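Local atomic coordinates of poly-beta-1,6-N-acetyl-D-glucosamine N-deacetylase (Aggregatibacter actinomycetemcomitans, PDB entry 4U10), a protein that probably removes N-acetyl groups from poly-beta-1,6-N-acetyl-D-glucosamine as a metal-dependent hydrolase, this chain being the deacetylase part of a longer protein. Residues A[203-208]-A[228-233]; A[187-192]-A[222-227]; A[4-9]-A[245-250]; A[160-165]-A[208-213]. All blocks are in the same frame, centred on the assembly; numbering follows the deposited sequence.

How the interactions relate
Interactions 1 and 3 lie in the buried interior, where backbone hydrogen bonds join parallel strands; they meet each other because strand 228-230 also bonds to Val245. Interaction 2 packs helix 177-199 on the turn that ends helix 215-222. Its side chains touch strand 205-207 of interaction 1, but no direct hydrogen bond crosses it. Interaction 4 is the contact with most exposure to solvent; it shares Trp208 with interaction 1 and relies on apolar contacts between the end of strand 160-162 with its turn and the loop after strand 205-207. Around the zinc sites the roles divide: interaction 3 supplies Arg247 beside Asp74, interaction 1 places Val207 near Asp74 and His144, and interaction 4 lays Pro209 and Tyr210 against zinc-binding histidines.

Interaction 1. Residues A[203-208]-A[228-233]; sequences PRIMVW and HHFALG
Phe230 N donates to Met206 O across 2.8 Å, and Met206 N donates to His228 O at 3.0 Å. With the almost straight bond from Trp208 N to Phe230 O (177° at the hydrogen), they join strands 205-207 and 228-230 as the parallel pair of a beta-alpha-beta unit whose crossover runs through helix 215-222. Water extends this ladder at both ends: one molecule links Arg204 O to His228 N, and another donates to both Trp208 O and Phe230 O. Phe230 O is therefore gripped twice, by an amide and by a water. Beyond the pair, Val207 O is hydrogen-bonded to ND1 of the zinc ligand His144, a second-shell contact that would limit how this imidazole can turn.

On the face carrying Ile205, Val207 and Phe230, the phenyl ring is covered by a methyl group. With Ile205 CG1 beside the backbone N (chi1 -59°), CG2 stands anti to that N and makes a CH-pi contact 3.7 Å from the Phe230 ring centroid, while Val207 CG2 approaches Phe230 CD2 at 3.8 Å. The other face carries selenomethionine Met206 and His229. The imidazole of His229, its CG between the backbone N and the carbonyl carbon (chi1 61°), meets the five-membered ring of Trp208 rim to rim, and His229 ND1 lies at the indole edge, 3.0 Å from Trp208 NE1.

Interaction 2. Residues A[187-192]-A[222-227]; sequences DFSRSS and KQSGMT
Ser224 turns its CB toward helix 177-199 and rests its hydroxyl on the helix backbone, OG lying 3.3 Å from Ser189 CA. Ser189 OG points elsewhere, 4.2 Å from Ser224 OG, and the two hydroxyls do not pair. One turn further along the helix, Ser192 also faces the loop, yet its OG stops 3.8 Å from Ser224 O. A water fills this step, accepting from Ser192 OG and donating to Ser224 O, and Lys202 NZ is a second partner of the same hydroxyl.

Selenomethionine Met226 comes in beside them. Its chain is extended at chi2 and bends at chi3 (-102°), which brings CE to 3.6 Å from Phe188 O and close to Phe188 CB. The Phe188 ring itself leads off toward Met206 and Ala221. The loop follows a Schellman motif that ends helix 215-222: Gly225, with positive phi, is the C-prime residue, Gly225 N bonds to Lys222 O, and Met226 N bonds to Ala221 O. The chain leaving the helix presents Ser224 and Met226 to helix 177-199. Without a direct hydrogen bond, the fit rests on the shape of these two residues against the helix, and one water satisfies Ser224 O.

Interaction 3. Residues A[4-9]-A[245-250]; sequences YGVLAY and VGRLLI
Ala8 O is gripped by two donors, Ile250 N at 3.0 Å and a water at 2.8 Å that also donates to Ile250 O. The ladder continues toward the start of the strand. Ala8 N donates to Leu248 O at 2.8 Å, tilted 29° from the plane of that carbonyl, whereas Leu248 N meets Val6 O at 2.9 Å in the plane of the Val6 carbonyl. A further water joins Val6 N to Gly246 O, where the two segments diverge.

Arg247 runs along the same side as Val6 and Ala8. Its CG packs 3.4 Å from Val6 CG1, and a bend at chi3 (-65°) then lays the guanidinium flat over the Ala8 methyl, with Ala8 CB 3.4 Å from Arg247 CZ. Around its rim the group is held by Ala231 O at NE, and by Asp74 and Ser72 at NH1. Asp74 is a zinc ligand, so Arg247 belongs to the second shell of that metal.

Strand 3-13 pairs in parallel with 248-249 on one side and with 68-75 on the other, bringing a strand from late in this domain beside its first one in the distorted beta/alpha barrel expected of a polysaccharide deacetylase. Leu7 and Leu248 point the same way, side by side. Ile250 CG1 sits over the centre of the Tyr9 ring, 3.7 Å from its centroid, while Tyr9 OH bonds to His37 ND1. At the far end, Val6 CG2 meets Val245 CG1 at 3.6 Å, and the hydroxyl of Tyr4 touches Val245 CG2.

Interaction 4. Residues A[160-165]-A[208-213]; sequences QLPAVV and WPYGQF
Val164 and Val165, at the end of the type I turn 162-165, form the more buried part of the contact with the loop that leads from strand 205-207 to helix 215-222 in the beta-alpha-beta unit. Val165 comes closest: its CG1, anti to the carbonyl carbon (chi1 -64°), presses on the backbone, 3.5 Å from Phe213 N and 3.6 Å from Gln212 O. Val164 is buried and divides its two branches: CG1 approaches Trp208 CE3 at 4.2 Å, its side chain roughly at a right angle to the indole, and CG2 faces Pro209 CD. On Trp208 itself, one face is covered by Phe213 CB.

No hydrogen bond crosses between the segments, and each holds its own shape. Val165 N bonds to Pro162 O at 3.0 Å; in the other loop Gly211 N bonds to Trp208 O and Gln212 N to Pro209 O, with Tyr210 and Gly211 both at positive phi.

Toward solvent the contact thins at Gln212, which offers little more than CB to Val165; a bend at chi2 (-58°) carries its amide away. Tyr210 is exposed as well, although its ring also meets that of the zinc ligand His149, which Pro209 touches too; the loop thus borders the metal site. On this exposed side the Pro162 ring still makes a close apolar contact, lying obliquely against the phenol with Pro162 CB 3.8 Å from Tyr210 CD2.

Interaction 1. Residues A[203-208]-A[228-233]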
loop_
_atom_site.group_PDB
_atom_site.type_symbol
_atom_site.label_atom_id
_atom_site.label_comp_id
_atom_site.label_asym_id
_atom_site.label_seq_id
_atom_site.Cartn_x
_atom_site.Cartn_y
_atom_site.Cartn_z
ATOM N N PRO A 203 -0.968 8.066 10.129
ATOM C CA PRO A 203 -1.694 7.155 9.298
ATOM C C PRO A 203 -2.704 6.306 10.083
ATOM O O PRO A 203 -2.442 5.926 11.227
ATOM C CB PRO A 203 -0.568 6.217 8.743
ATOM C CG PRO A 203 0.521 6.283 9.787
ATOM C CD PRO A 203 0.434 7.683 10.317
ATOM N N ARG A 204 -3.784 5.883 9.434
ATOM C CA ARG A 204 -4.774 5.055 10.101
ATOM C C ARG A 204 -5.045 3.757 9.343
ATOM O O ARG A 204 -6.017 3.033 9.599
ATOM C CB ARG A 204 -6.054 5.862 10.312
ATOM C CG ARG A 204 -6.514 6.566 9.092
ATOM C CD ARG A 204 -7.743 7.476 9.348
ATOM N NE ARG A 204 -8.107 8.087 8.071
ATOM C CZ ARG A 204 -9.075 8.964 7.889
ATOM N NH1 ARG A 204 -9.791 9.364 8.932
ATOM N NH2 ARG A 204 -9.318 9.422 6.657
ATOM N N ILE A 205 -4.134 3.415 8.453
ATOM C CA ILE A 205 -4.161 2.169 7.743
ATOM C C ILE A 205 -2.726 1.659 7.736
ATOM O O ILE A 205 -1.820 2.399 7.483
ATOM C CB ILE A 205 -4.608 2.359 6.266
ATOM C CG1 ILE A 205 -6.000 2.974 6.132
ATOM C CG2 ILE A 205 -4.565 1.087 5.420
ATOM C CD1 ILE A 205 -6.211 3.605 4.751
HETATM N N MSE A 206 -2.579 0.370 7.976
HETATM C CA MSE A 206 -1.324 -0.362 7.649
HETATM C C MSE A 206 -1.549 -1.155 6.419
HETATM O O MSE A 206 -2.472 -2.006 6.347
HETATM C CB MSE A 206 -0.845 -1.145 8.853
HETATM C CG MSE A 206 0.195 -2.241 8.522
HETATM SE SE MSE A 206 1.836 -1.319 7.943
HETATM C CE MSE A 206 2.501 -0.836 9.658
ATOM N N VAL A 207 -0.678 -0.964 5.421
ATOM C CA VAL A 207 -0.702 -1.842 4.286
ATOM C C VAL A 207 0.454 -2.805 4.345
ATOM O O VAL A 207 1.623 -2.391 4.374
ATOM C CB VAL A 207 -0.678 -1.046 2.954
ATOM C CG1 VAL A 207 -0.807 -2.006 1.781
ATOM C CG2 VAL A 207 -1.781 0.029 2.907
ATOM N N TRP A 208 0.165 -4.106 4.258
ATOM C CA TRP A 208 1.226 -5.111 4.520
ATOM C C TRP A 208 2.069 -5.259 3.287
ATOM O O TRP A 208 1.506 -5.425 2.172
ATOM C CB TRP A 208 0.588 -6.463 4.840
ATOM C CG TRP A 208 -0.338 -6.419 6.019
ATOM C CD1 TRP A 208 -1.657 -6.745 6.025
ATOM C CD2 TRP A 208 0.003 -6.069 7.371
ATOM N NE1 TRP A 208 -2.155 -6.581 7.286
ATOM C CE2 TRP A 208 -1.168 -6.160 8.126
ATOM C CE3 TRP A 208 1.180 -5.636 8.010
ATOM C CZ2 TRP A 208 -1.199 -5.854 9.472
ATOM C CZ3 TRP A 208 1.137 -5.349 9.309
ATOM C CH2 TRP A 208 -0.039 -5.458 10.045
ATOM N N HIS A 228 -7.260 -0.658 10.972
ATOM C CA HIS A 228 -7.513 -1.040 9.583
ATOM C C HIS A 228 -6.223 -1.451 8.879
ATOM O O HIS A 228 -5.248 -0.712 8.835
ATOM C CB HIS A 228 -8.220 0.084 8.838
ATOM C CG HIS A 228 -9.547 0.414 9.425
ATOM N ND1 HIS A 228 -10.677 -0.344 9.185
ATOM C CD2 HIS A 228 -9.923 1.396 10.262
ATOM C CE1 HIS A 228 -11.680 0.153 9.887
ATOM N NE2 HIS A 228 -11.245 1.217 10.534
ATOM N N HIS A 229 -6.234 -2.633 8.316
ATOM C CA HIS A 229 -5.079 -3.135 7.594
ATOM C C HIS A 229 -5.458 -3.689 6.231
ATOM O O HIS A 229 -6.459 -4.405 6.064
ATOM C CB HIS A 229 -4.271 -4.103 8.502
ATOM C CG HIS A 229 -5.025 -5.303 8.961
ATOM N ND1 HIS A 229 -4.991 -6.504 8.292
ATOM C CD2 HIS A 229 -5.800 -5.502 10.052
ATOM C CE1 HIS A 229 -5.712 -7.397 8.943
ATOM N NE2 HIS A 229 -6.241 -6.801 9.995
ATOM N N PHE A 230 -4.637 -3.400 5.236
ATOM C CA PHE A 230 -4.879 -3.834 3.861
ATOM C C PHE A 230 -4.007 -5.062 3.533
ATOM O O PHE A 230 -2.776 -4.954 3.452
ATOM C CB PHE A 230 -4.504 -2.713 2.884
ATOM C CG PHE A 230 -5.515 -1.559 2.758
ATOM C CD1 PHE A 230 -6.537 -1.332 3.656
ATOM C CD2 PHE A 230 -5.349 -0.630 1.703
ATOM C CE1 PHE A 230 -7.398 -0.201 3.482
ATOM C CE2 PHE A 230 -6.204 0.418 1.529
ATOM C CZ PHE A 230 -7.213 0.617 2.412
ATOM N N ALA A 231 -4.661 -6.191 3.238
ATOM C CA ALA A 231 -3.993 -7.414 2.737
ATOM C C ALA A 231 -4.185 -7.559 1.203
ATOM O O ALA A 231 -4.395 -6.570 0.505
ATOM C CB ALA A 231 -4.509 -8.632 3.534
ATOM N N LEU A 232 -4.048 -8.750 0.628
ATOM C CA LEU A 232 -4.383 -8.926 -0.764
ATOM C C LEU A 232 -5.656 -9.784 -0.824
ATOM O O LEU A 232 -6.601 -9.556 -0.036
ATOM C CB LEU A 232 -3.194 -9.490 -1.545
ATOM C CG LEU A 232 -2.032 -8.509 -1.717
ATOM C CD1 LEU A 232 -0.845 -9.151 -2.439
ATOM C CD2 LEU A 232 -2.555 -7.345 -2.524
ATOM N N GLY A 233 -5.662 -10.769 -1.725
ATOM C CA GLY A 233 -6.873 -11.498 -2.131
ATOM C C GLY A 233 -7.329 -12.626 -1.211
ATOM O O GLY A 233 -8.184 -13.413 -1.583
HETATM O O HOH W 1 -7.021 2.261 11.986
HETATM O O HOH W 2 -1.053 -5.866 1.527
#

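Interaction 2. Residues A[187-192]-A[222-227]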
loop_
_atom_site.group_PDB
_atom_site.type_symbol
_atom_site.label_atom_id
_atom_site.label_comp_id
_atom_site.label_asym_id
_atom_site.label_seq_id
_atom_site.Cartn_x
_atom_site.Cartn_y
_atom_site.Cartn_z
ATOM N N ASP A 187 9.108 -0.485 14.765
ATOM C CA ASP A 187 9.149 -0.089 13.352
ATOM C C ASP A 187 7.844 0.614 12.969
ATOM O O ASP A 187 7.890 1.672 12.381
ATOM C CB ASP A 187 9.365 -1.283 12.434
ATOM C CG ASP A 187 9.478 -0.868 10.981
ATOM O OD1 ASP A 187 8.395 -0.789 10.374
ATOM O OD2 ASP A 187 10.610 -0.570 10.523
ATOM N N PHE A 188 6.701 0.011 13.295
ATOM C CA PHE A 188 5.412 0.625 13.023
ATOM C C PHE A 188 5.208 1.955 13.681
ATOM O O PHE A 188 4.643 2.866 13.094
ATOM C CB PHE A 188 4.237 -0.309 13.354
ATOM C CG PHE A 188 4.287 -1.636 12.653
ATOM C CD1 PHE A 188 5.105 -1.832 11.548
ATOM C CD2 PHE A 188 3.433 -2.675 13.037
ATOM C CE1 PHE A 188 5.165 -3.004 10.908
ATOM C CE2 PHE A 188 3.471 -3.883 12.392
ATOM C CZ PHE A 188 4.331 -4.056 11.285
ATOM N N SER A 189 5.600 2.066 14.932
ATOM C CA SER A 189 5.529 3.307 15.643
ATOM C C SER A 189 6.450 4.406 15.036
ATOM O O SER A 189 6.027 5.541 14.894
ATOM C CB SER A 189 5.862 3.065 17.104
ATOM O OG SER A 189 6.296 4.259 17.673
ATOM N N ARG A 190 7.666 4.074 14.610
ATOM C CA ARG A 190 8.472 5.060 13.865
ATOM C C ARG A 190 7.851 5.491 12.529
ATOM O O ARG A 190 7.993 6.623 12.110
ATOM C CB ARG A 190 9.873 4.522 13.543
ATOM C CG ARG A 190 10.768 4.238 14.741
ATOM C CD ARG A 190 12.006 3.464 14.244
ATOM N NE ARG A 190 12.552 2.717 15.339
ATOM C CZ ARG A 190 13.065 1.493 15.316
ATOM N NH1 ARG A 190 13.167 0.796 14.187
ATOM N NH2 ARG A 190 13.518 0.964 16.489
ATOM N N SER A 191 7.235 4.564 11.811
ATOM C CA SER A 191 6.539 4.876 10.590
ATOM C C SER A 191 5.395 5.889 10.805
ATOM O O SER A 191 5.267 6.873 10.045
ATOM C CB SER A 191 6.067 3.604 9.895
ATOM O OG SER A 191 5.305 3.840 8.730
ATOM N N SER A 192 4.550 5.615 11.780
ATOM C CA SER A 192 3.470 6.550 12.170
ATOM C C SER A 192 4.038 7.951 12.444
ATOM O O SER A 192 3.521 8.926 11.968
ATOM C CB SER A 192 2.825 6.058 13.457
ATOM O OG SER A 192 1.728 6.881 13.803
ATOM N N LYS A 222 -1.973 -2.033 15.441
ATOM C CA LYS A 222 -3.053 -1.510 16.276
ATOM C C LYS A 222 -2.504 -0.609 17.370
ATOM O O LYS A 222 -3.068 0.451 17.628
ATOM C CB LYS A 222 -3.878 -2.665 16.870
ATOM C CG LYS A 222 -4.724 -2.341 18.118
ATOM C CD LYS A 222 -5.561 -3.576 18.424
ATOM C CE LYS A 222 -6.238 -3.574 19.790
ATOM N NZ LYS A 222 -7.204 -4.733 19.896
ATOM N N GLN A 223 -1.412 -0.995 18.015
ATOM C CA GLN A 223 -0.864 -0.130 19.040
ATOM C C GLN A 223 -0.455 1.258 18.559
ATOM O O GLN A 223 -0.311 2.145 19.390
ATOM C CB GLN A 223 0.324 -0.729 19.734
ATOM C CG GLN A 223 -0.022 -1.841 20.649
ATOM C CD GLN A 223 1.175 -2.342 21.408
ATOM O OE1 GLN A 223 1.467 -3.538 21.407
ATOM N NE2 GLN A 223 1.872 -1.431 22.071
ATOM N N SER A 224 -0.183 1.430 17.260
ATOM C CA SER A 224 0.178 2.755 16.738
ATOM C C SER A 224 -0.937 3.419 15.950
ATOM O O SER A 224 -0.696 4.399 15.256
ATOM C CB SER A 224 1.478 2.696 15.937
ATOM O OG SER A 224 2.557 2.513 16.836
ATOM N N GLY A 225 -2.153 2.926 16.101
ATOM C CA GLY A 225 -3.328 3.564 15.521
ATOM C C GLY A 225 -3.774 3.021 14.193
ATOM O O GLY A 225 -4.534 3.677 13.495
HETATM N N MSE A 226 -3.307 1.826 13.815
HETATM C CA MSE A 226 -3.661 1.265 12.527
HETATM C C MSE A 226 -4.355 -0.045 12.770
HETATM O O MSE A 226 -3.714 -1.151 12.739
HETATM C CB MSE A 226 -2.400 1.175 11.705
HETATM C CG MSE A 226 -1.765 2.554 11.625
HETATM SE SE MSE A 226 -0.080 2.393 10.612
HETATM C CE MSE A 226 1.297 2.398 11.874
ATOM N N THR A 227 -5.662 0.068 13.042
ATOM C CA THR A 227 -6.529 -1.077 13.265
ATOM C C THR A 227 -7.091 -1.571 11.932
ATOM O O THR A 227 -7.347 -2.742 11.775
ATOM C CB THR A 227 -7.679 -0.696 14.256
ATOM O OG1 THR A 227 -7.108 -0.524 15.539
ATOM C CG2 THR A 227 -8.685 -1.775 14.367
HETATM O O HOH W 3 -0.600 5.825 13.012
#

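Interaction 3. Residues A[4-9]-A[245-250]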
loop_
_atom_site.group_PDB
_atom_site.type_symbol
_atom_site.label_atom_id
_atom_site.label_comp_id
_atom_site.label_asym_id
_atom_site.label_seq_id
_atom_site.Cartn_x
_atom_site.Cartn_y
_atom_site.Cartn_z
ATOM N N TYR A 4 -17.641 -2.748 0.130
ATOM C CA TYR A 4 -16.731 -2.115 -0.823
ATOM C C TYR A 4 -15.598 -3.082 -1.222
ATOM O O TYR A 4 -15.228 -4.003 -0.431
ATOM C CB TYR A 4 -16.198 -0.789 -0.255
ATOM C CG TYR A 4 -15.271 -0.941 0.930
ATOM C CD1 TYR A 4 -15.783 -1.031 2.237
ATOM C CD2 TYR A 4 -13.907 -1.066 0.738
ATOM C CE1 TYR A 4 -14.936 -1.194 3.320
ATOM C CE2 TYR A 4 -13.047 -1.186 1.809
ATOM C CZ TYR A 4 -13.563 -1.269 3.093
ATOM O OH TYR A 4 -12.741 -1.396 4.138
ATOM N N GLY A 5 -15.098 -2.872 -2.450
ATOM C CA GLY A 5 -13.967 -3.589 -2.980
ATOM C C GLY A 5 -12.735 -2.682 -2.973
ATOM O O GLY A 5 -12.854 -1.484 -2.949
ATOM N N VAL A 6 -11.558 -3.275 -3.034
ATOM C CA VAL A 6 -10.318 -2.528 -3.027
ATOM C C VAL A 6 -9.384 -3.032 -4.109
ATOM O O VAL A 6 -9.162 -4.225 -4.191
ATOM C CB VAL A 6 -9.605 -2.564 -1.647
ATOM C CG1 VAL A 6 -8.385 -1.640 -1.694
ATOM C CG2 VAL A 6 -10.530 -2.110 -0.511
ATOM N N LEU A 7 -8.804 -2.142 -4.914
ATOM C CA LEU A 7 -7.787 -2.557 -5.880
ATOM C C LEU A 7 -6.380 -2.185 -5.426
ATOM O O LEU A 7 -6.141 -1.065 -4.966
ATOM C CB LEU A 7 -8.026 -1.972 -7.238
ATOM C CG LEU A 7 -9.436 -2.080 -7.907
ATOM C CD1 LEU A 7 -9.418 -1.545 -9.353
ATOM C CD2 LEU A 7 -9.922 -3.525 -7.850
ATOM N N ALA A 8 -5.433 -3.111 -5.551
ATOM C CA ALA A 8 -4.037 -2.827 -5.123
ATOM C C ALA A 8 -3.084 -2.695 -6.307
ATOM O O ALA A 8 -2.761 -3.697 -6.972
ATOM C CB ALA A 8 -3.543 -3.936 -4.173
ATOM N N TYR A 9 -2.541 -1.506 -6.512
ATOM C CA TYR A 9 -1.625 -1.197 -7.584
ATOM C C TYR A 9 -0.241 -0.920 -7.003
ATOM O O TYR A 9 -0.133 -0.690 -5.826
ATOM C CB TYR A 9 -2.027 0.084 -8.329
ATOM C CG TYR A 9 -3.283 -0.058 -9.199
ATOM C CD1 TYR A 9 -3.203 -0.465 -10.528
ATOM C CD2 TYR A 9 -4.535 0.280 -8.688
ATOM C CE1 TYR A 9 -4.376 -0.606 -11.289
ATOM C CE2 TYR A 9 -5.703 0.187 -9.462
ATOM C CZ TYR A 9 -5.639 -0.254 -10.716
ATOM O OH TYR A 9 -6.835 -0.373 -11.443
ATOM N N VAL A 245 -8.990 -5.698 5.616
ATOM C CA VAL A 245 -9.492 -5.262 4.318
ATOM C C VAL A 245 -8.761 -6.047 3.245
ATOM O O VAL A 245 -7.559 -6.058 3.245
ATOM C CB VAL A 245 -9.182 -3.793 4.131
ATOM C CG1 VAL A 245 -9.576 -3.378 2.711
ATOM C CG2 VAL A 245 -9.895 -2.970 5.184
ATOM N N GLY A 246 -9.460 -6.774 2.394
ATOM C CA GLY A 246 -8.849 -7.454 1.252
ATOM C C GLY A 246 -8.801 -6.634 -0.005
ATOM O O GLY A 246 -9.591 -5.697 -0.217
ATOM N N ARG A 247 -7.865 -6.982 -0.870
ATOM C CA ARG A 247 -7.631 -6.246 -2.067
ATOM C C ARG A 247 -7.364 -7.190 -3.226
ATOM O O ARG A 247 -6.832 -8.314 -3.051
ATOM C CB ARG A 247 -6.424 -5.294 -1.860
ATOM C CG ARG A 247 -6.508 -4.316 -0.669
ATOM C CD ARG A 247 -5.389 -3.274 -0.783
ATOM N NE ARG A 247 -4.059 -3.923 -0.638
ATOM C CZ ARG A 247 -2.888 -3.345 -0.896
ATOM N NH1 ARG A 247 -2.826 -2.099 -1.345
ATOM N NH2 ARG A 247 -1.748 -4.022 -0.754
ATOM N N LEU A 248 -7.677 -6.729 -4.435
ATOM C CA LEU A 248 -7.238 -7.420 -5.619
ATOM C C LEU A 248 -5.850 -6.936 -6.049
ATOM O O LEU A 248 -5.671 -5.760 -6.336
ATOM C CB LEU A 248 -8.259 -7.181 -6.748
ATOM C CG LEU A 248 -7.891 -7.832 -8.075
ATOM C CD1 LEU A 248 -7.802 -9.345 -7.923
ATOM C CD2 LEU A 248 -8.936 -7.392 -9.065
ATOM N N LEU A 249 -4.870 -7.826 -6.122
ATOM C CA LEU A 249 -3.550 -7.446 -6.652
ATOM C C LEU A 249 -3.563 -7.283 -8.148
ATOM O O LEU A 249 -3.810 -8.252 -8.864
ATOM C CB LEU A 249 -2.503 -8.517 -6.289
ATOM C CG LEU A 249 -1.066 -8.329 -6.781
ATOM C CD1 LEU A 249 -0.512 -7.055 -6.208
ATOM C CD2 LEU A 249 -0.163 -9.503 -6.425
ATOM N N ILE A 250 -3.288 -6.077 -8.638
ATOM C CA ILE A 250 -3.333 -5.803 -10.037
ATOM C C ILE A 250 -2.022 -6.238 -10.720
ATOM O O ILE A 250 -0.935 -6.001 -10.227
ATOM C CB ILE A 250 -3.585 -4.298 -10.290
ATOM C CG1 ILE A 250 -4.871 -3.794 -9.580
ATOM C CG2 ILE A 250 -3.649 -4.031 -11.773
ATOM C CD1 ILE A 250 -6.178 -4.334 -10.172
HETATM O O HOH W 4 -11.744 -6.040 -2.087
HETATM O O HOH W 5 -0.309 -4.208 -8.146
#

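Interaction 4. Residues A[160-165]-A[208-213]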
loop_
_atom_site.group_PDB
_atom_site.type_symbol
_atom_site.label_atom_id
_atom_site.label_comp_id
_atom_site.label_asym_id
_atom_site.label_seq_id
_atom_site.Cartn_x
_atom_site.Cartn_y
_atom_site.Cartn_z
ATOM N N GLN A 160 14.785 -17.043 3.430
ATOM C CA GLN A 160 14.427 -15.649 3.707
ATOM C C GLN A 160 12.926 -15.420 3.585
ATOM O O GLN A 160 12.350 -15.841 2.599
ATOM C CB GLN A 160 15.180 -14.712 2.802
ATOM C CG GLN A 160 16.273 -13.974 3.516
ATOM C CD GLN A 160 16.789 -12.846 2.706
ATOM O OE1 GLN A 160 16.541 -11.660 2.994
ATOM N NE2 GLN A 160 17.503 -13.197 1.647
ATOM N N LEU A 161 12.317 -14.799 4.606
ATOM C CA LEU A 161 10.852 -14.532 4.664
ATOM C C LEU A 161 10.628 -13.028 4.926
ATOM O O LEU A 161 11.495 -12.388 5.480
ATOM C CB LEU A 161 10.204 -15.328 5.795
ATOM C CG LEU A 161 10.293 -16.842 5.700
ATOM C CD1 LEU A 161 9.616 -17.489 6.901
ATOM C CD2 LEU A 161 9.659 -17.231 4.366
ATOM N N PRO A 162 9.454 -12.454 4.524
ATOM C CA PRO A 162 9.182 -11.040 4.787
ATOM C C PRO A 162 9.350 -10.756 6.234
ATOM O O PRO A 162 8.790 -11.446 7.050
ATOM C CB PRO A 162 7.691 -10.874 4.364
ATOM C CG PRO A 162 7.457 -11.895 3.344
ATOM C CD PRO A 162 8.441 -13.034 3.622
ATOM N N ALA A 163 10.108 -9.720 6.549
ATOM C CA ALA A 163 10.434 -9.345 7.891
ATOM C C ALA A 163 9.252 -9.183 8.846
ATOM O O ALA A 163 9.397 -9.392 10.038
ATOM C CB ALA A 163 11.285 -8.039 7.880
ATOM N N VAL A 164 8.102 -8.763 8.345
ATOM C CA VAL A 164 6.942 -8.576 9.171
ATOM C C VAL A 164 6.482 -9.905 9.791
ATOM O O VAL A 164 6.021 -9.901 10.921
ATOM C CB VAL A 164 5.787 -7.927 8.359
ATOM C CG1 VAL A 164 4.454 -7.998 9.102
ATOM C CG2 VAL A 164 6.082 -6.480 8.105
ATOM N N VAL A 165 6.651 -11.022 9.082
ATOM C CA VAL A 165 5.908 -12.237 9.440
ATOM C C VAL A 165 6.756 -13.383 9.960
ATOM O O VAL A 165 6.204 -14.482 10.150
ATOM C CB VAL A 165 5.005 -12.772 8.301
ATOM C CG1 VAL A 165 3.921 -11.760 7.970
ATOM C CG2 VAL A 165 5.788 -13.164 7.052
ATOM N N TRP A 208 0.165 -4.106 4.258
ATOM C CA TRP A 208 1.226 -5.111 4.520
ATOM C C TRP A 208 2.069 -5.259 3.287
ATOM O O TRP A 208 1.506 -5.425 2.172
ATOM C CB TRP A 208 0.588 -6.463 4.840
ATOM C CG TRP A 208 -0.338 -6.419 6.019
ATOM C CD1 TRP A 208 -1.657 -6.745 6.025
ATOM C CD2 TRP A 208 0.003 -6.069 7.371
ATOM N NE1 TRP A 208 -2.155 -6.581 7.286
ATOM C CE2 TRP A 208 -1.168 -6.160 8.126
ATOM C CE3 TRP A 208 1.180 -5.636 8.010
ATOM C CZ2 TRP A 208 -1.199 -5.854 9.472
ATOM C CZ3 TRP A 208 1.137 -5.349 9.309
ATOM C CH2 TRP A 208 -0.039 -5.458 10.045
ATOM N N PRO A 209 3.415 -5.199 3.432
ATOM C CA PRO A 209 4.285 -5.597 2.318
ATOM C C PRO A 209 3.940 -6.984 1.817
ATOM O O PRO A 209 3.813 -7.924 2.624
ATOM C CB PRO A 209 5.688 -5.625 3.003
ATOM C CG PRO A 209 5.596 -4.451 3.931
ATOM C CD PRO A 209 4.242 -4.752 4.570
ATOM N N TYR A 210 3.803 -7.111 0.494
ATOM C CA TYR A 210 3.569 -8.383 -0.190
ATOM C C TYR A 210 2.265 -9.007 0.254
ATOM O O TYR A 210 2.058 -10.176 0.049
ATOM C CB TYR A 210 4.740 -9.351 0.122
ATOM C CG TYR A 210 6.174 -8.725 0.136
ATOM C CD1 TYR A 210 6.747 -8.211 -0.981
ATOM C CD2 TYR A 210 6.927 -8.690 1.307
ATOM C CE1 TYR A 210 8.016 -7.641 -0.952
ATOM C CE2 TYR A 210 8.210 -8.160 1.348
ATOM C CZ TYR A 210 8.752 -7.639 0.205
ATOM O OH TYR A 210 10.041 -7.111 0.251
ATOM N N GLY A 211 1.370 -8.279 0.917
ATOM C CA GLY A 211 0.102 -8.906 1.311
ATOM C C GLY A 211 0.203 -9.756 2.588
ATOM O O GLY A 211 -0.782 -10.322 3.003
ATOM N N GLN A 212 1.399 -9.873 3.207
ATOM C CA GLN A 212 1.585 -10.854 4.236
ATOM C C GLN A 212 1.593 -10.232 5.639
ATOM O O GLN A 212 2.323 -9.284 5.920
ATOM C CB GLN A 212 2.875 -11.652 4.021
ATOM C CG GLN A 212 2.912 -12.398 2.668
ATOM C CD GLN A 212 1.731 -13.378 2.531
ATOM O OE1 GLN A 212 1.065 -13.435 1.450
ATOM N NE2 GLN A 212 1.408 -14.091 3.621
ATOM N N PHE A 213 0.894 -10.910 6.532
ATOM C CA PHE A 213 0.704 -10.442 7.907
ATOM C C PHE A 213 0.396 -11.601 8.833
ATOM O O PHE A 213 0.270 -12.730 8.399
ATOM C CB PHE A 213 -0.418 -9.392 7.916
ATOM C CG PHE A 213 -1.797 -9.936 7.681
ATOM C CD1 PHE A 213 -2.271 -10.167 6.406
ATOM C CD2 PHE A 213 -2.642 -10.167 8.752
ATOM C CE1 PHE A 213 -3.526 -10.710 6.219
ATOM C CE2 PHE A 213 -3.902 -10.687 8.572
ATOM C CZ PHE A 213 -4.348 -10.960 7.296
#